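Beta-hexosaminidase Amuc_2018 (Akkermansia muciniphila, PDB 6JEA) hydrolyses terminal non-reducing N-acetylglucosamine and N-acetylgalactosamine residues from beta-N-acetylhexosaminides, including N-glycans and chitobiose. Local coordinates at residues Q302-W307 with P317-Y322. Numbering follows the deposited sequence.
With NAG (2-acetamido-2-deoxy-beta-D-glucopyranose), chain B.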
loop_
_atom_site.group_PDB
_atom_site.type_symbol
_atom_site.label_atom_id
_atom_site.label_comp_id
_atom_site.label_asym_id
_atom_site.label_seq_id
_atom_site.Cartn_x
_atom_site.Cartn_y
_atom_site.Cartn_z
ATOM N N GLN A 302 14.334 13.017 4.684
ATOM C CA GLN A 302 13.484 11.918 4.258
ATOM C C GLN A 302 14.109 10.588 4.655
ATOM O O GLN A 302 15.301 10.500 4.959
ATOM C CB GLN A 302 13.249 11.968 2.744
ATOM C CG GLN A 302 12.427 13.168 2.300
ATOM C CD GLN A 302 12.556 13.452 0.822
ATOM O OE1 GLN A 302 13.659 13.470 0.276
ATOM N NE2 GLN A 302 11.426 13.674 0.162
ATOM N N THR A 303 13.282 9.544 4.650
ATOM C CA THR A 303 13.732 8.227 5.064
ATOM C C THR A 303 13.349 7.190 4.017
ATOM O O THR A 303 12.253 7.252 3.447
ATOM C CB THR A 303 13.147 7.845 6.437
ATOM O OG1 THR A 303 13.629 6.552 6.826
ATOM C CG2 THR A 303 11.623 7.831 6.406
ATOM N N PRO A 304 14.233 6.234 3.737
ATOM C CA PRO A 304 13.967 5.247 2.689
ATOM C C PRO A 304 13.273 3.993 3.196
ATOM O O PRO A 304 13.407 3.583 4.350
ATOM C CB PRO A 304 15.378 4.911 2.187
ATOM C CG PRO A 304 16.211 5.012 3.422
ATOM C CD PRO A 304 15.607 6.122 4.258
ATOM N N GLN A 305 12.516 3.382 2.291
ATOM C CA GLN A 305 11.910 2.079 2.521
ATOM C C GLN A 305 12.267 1.160 1.365
ATOM O O GLN A 305 12.514 1.622 0.247
ATOM C CB GLN A 305 10.392 2.173 2.664
ATOM C CG GLN A 305 9.939 2.788 3.965
ATOM C CD GLN A 305 8.447 2.668 4.157
ATOM O OE1 GLN A 305 7.707 2.425 3.204
ATOM N NE2 GLN A 305 7.992 2.842 5.393
ATOM N N PHE A 306 12.310 -0.146 1.636
ATOM C CA PHE A 306 12.757 -1.079 0.604
ATOM C C PHE A 306 11.888 -2.327 0.567
ATOM O O PHE A 306 11.327 -2.743 1.581
ATOM C CB PHE A 306 14.213 -1.521 0.817
ATOM C CG PHE A 306 15.198 -0.390 0.866
ATOM C CD1 PHE A 306 15.494 0.236 2.065
ATOM C CD2 PHE A 306 15.849 0.029 -0.280
ATOM C CE1 PHE A 306 16.411 1.270 2.118
ATOM C CE2 PHE A 306 16.765 1.064 -0.233
ATOM C CZ PHE A 306 17.046 1.685 0.968
ATOM N N TRP A 307 11.784 -2.925 -0.620
ATOM C CA TRP A 307 11.396 -4.326 -0.717
ATOM C C TRP A 307 12.566 -5.173 -0.232
ATOM O O TRP A 307 13.678 -5.056 -0.756
ATOM C CB TRP A 307 11.024 -4.697 -2.152
ATOM C CG TRP A 307 9.889 -3.900 -2.731
ATOM C CD1 TRP A 307 9.960 -3.009 -3.763
ATOM C CD2 TRP A 307 8.514 -3.924 -2.316
ATOM N NE1 TRP A 307 8.719 -2.477 -4.016
ATOM C CE2 TRP A 307 7.814 -3.021 -3.142
ATOM C CE3 TRP A 307 7.809 -4.618 -1.328
ATOM C CZ2 TRP A 307 6.442 -2.793 -3.009
ATOM C CZ3 TRP A 307 6.447 -4.393 -1.197
ATOM C CH2 TRP A 307 5.779 -3.489 -2.033
ATOM N N PRO A 317 20.574 0.088 10.196
ATOM C CA PRO A 317 19.663 -0.151 11.322
ATOM C C PRO A 317 18.677 0.994 11.499
ATOM O O PRO A 317 19.033 2.169 11.405
ATOM C CB PRO A 317 20.609 -0.272 12.521
ATOM C CG PRO A 317 21.884 -0.770 11.925
ATOM C CD PRO A 317 21.984 -0.122 10.571
ATOM N N GLY A 318 17.417 0.633 11.746
ATOM C CA GLY A 318 16.337 1.582 11.853
ATOM C C GLY A 318 15.496 1.725 10.600
ATOM O O GLY A 318 14.329 2.119 10.699
ATOM N N GLU A 319 16.052 1.413 9.432
ATOM C CA GLU A 319 15.308 1.513 8.187
ATOM C C GLU A 319 14.213 0.445 8.131
ATOM O O GLU A 319 14.177 -0.494 8.931
ATOM C CB GLU A 319 16.253 1.390 6.992
ATOM C CG GLU A 319 17.262 2.531 6.891
ATOM C CD GLU A 319 18.214 2.379 5.717
ATOM O OE1 GLU A 319 18.256 1.282 5.119
ATOM O OE2 GLU A 319 18.919 3.360 5.390
ATOM N N THR A 320 13.305 0.598 7.167
ATOM C CA THR A 320 12.123 -0.247 7.068
ATOM C C THR A 320 12.109 -1.010 5.749
ATOM O O THR A 320 12.308 -0.429 4.668
ATOM C CB THR A 320 10.840 0.576 7.221
ATOM O OG1 THR A 320 10.800 1.151 8.532
ATOM C CG2 THR A 320 9.616 -0.305 7.040
ATOM N N VAL A 321 11.863 -2.315 5.847
ATOM C CA VAL A 321 11.782 -3.191 4.691
ATOM C C VAL A 321 10.443 -3.918 4.717
ATOM O O VAL A 321 9.804 -4.067 5.761
ATOM C CB VAL A 321 12.952 -4.195 4.649
ATOM C CG1 VAL A 321 14.272 -3.453 4.558
ATOM C CG2 VAL A 321 12.926 -5.079 5.877
ATOM N N TYR A 322 10.022 -4.363 3.537
ATOM C CA TYR A 322 8.777 -5.092 3.352
ATOM C C TYR A 322 9.090 -6.553 3.070
ATOM O O TYR A 322 9.877 -6.856 2.166
ATOM C CB TYR A 322 7.960 -4.518 2.190
ATOM C CG TYR A 322 7.412 -3.122 2.388
ATOM C CD1 TYR A 322 8.251 -2.014 2.397
ATOM C CD2 TYR A 322 6.047 -2.909 2.524
ATOM C CE1 TYR A 322 7.749 -0.735 2.563
ATOM C CE2 TYR A 322 5.536 -1.634 2.687
ATOM C CZ TYR A 322 6.391 -0.551 2.703
ATOM O OH TYR A 322 5.882 0.715 2.868
HETATM C C1 NAG B . 5.789 -8.209 -7.347
HETATM C C2 NAG B . 6.671 -7.242 -8.142
HETATM C C3 NAG B . 5.816 -6.323 -9.015
HETATM C C4 NAG B . 4.819 -7.122 -9.842
HETATM C C5 NAG B . 4.024 -8.055 -8.938
HETATM C C6 NAG B . 3.069 -8.947 -9.694
HETATM C C7 NAG B . 8.819 -6.614 -7.124
HETATM C C8 NAG B . 9.501 -5.714 -6.142
HETATM N N2 NAG B . 7.498 -6.453 -7.243
HETATM O O1 NAG B . 6.593 -9.109 -6.657
HETATM O O3 NAG B . 6.671 -5.579 -9.876
HETATM O O4 NAG B . 3.917 -6.241 -10.502
HETATM O O5 NAG B . 4.928 -8.913 -8.233
HETATM O O6 NAG B . 2.315 -9.759 -8.805
HETATM O O7 NAG B . 9.435 -7.448 -7.780
HETATM O O HOH W 1 12.897 3.810 7.023
#
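W307 and Y322 are parallel-strand neighbours whose rings meet obliquely, centroids 5.1 Å apart and planes at 53°. Carbon CE3 of the indole's six-membered ring comes within 3.5 Å of CB of Y322. One face of W307 receives the acetamido methyl of the bound NAG, C8, 3.6 Å from CD1 and displaced toward the rim, while E187 takes the indole N-H. At the edge of the Y322 ring, near its plane, lie the carbonyl O of F306 and the side chain of Q305. CG of Q305 sits beside the backbone N (chi1 -73°) and the chain runs on extended, alongside T320; its OE1 thereby accepts a bond of 2.5 Å from OH of Y322, the donor tilted 35° from the carbonyl plane. A phenylalanine in place of Y322 would probably leave OE1 of Q305 without this partner and the amide freer to turn. On the opposite face of the sheet F306 packs its CB against CG1 of V321, and its ring lies near the carboxylate of E319, with CE1 3.5 Å from OE1, an oxygen that also accepts from the backbone N of H316.

The backbones illustrate parallel pairing: F306, paired with V321, grips the residues on either side of it, its N donating to O of T320 (3.0 Å) and its O accepting from N of Y322 (2.9 Å). Farther back, a water receives a weak bond from N of T320 and donates to O of P304, also bonding OG1 of T303. These are adjacent strands of the family 20 catalytic TIM barrel, ending beside the substrate pocket, where W307 lies close to the substrate-binding W324 and W400. Strand 251-255 flanks 303-307, strand 342-345 flanks 320-323, and L297 of helix 282-299 packs on P304.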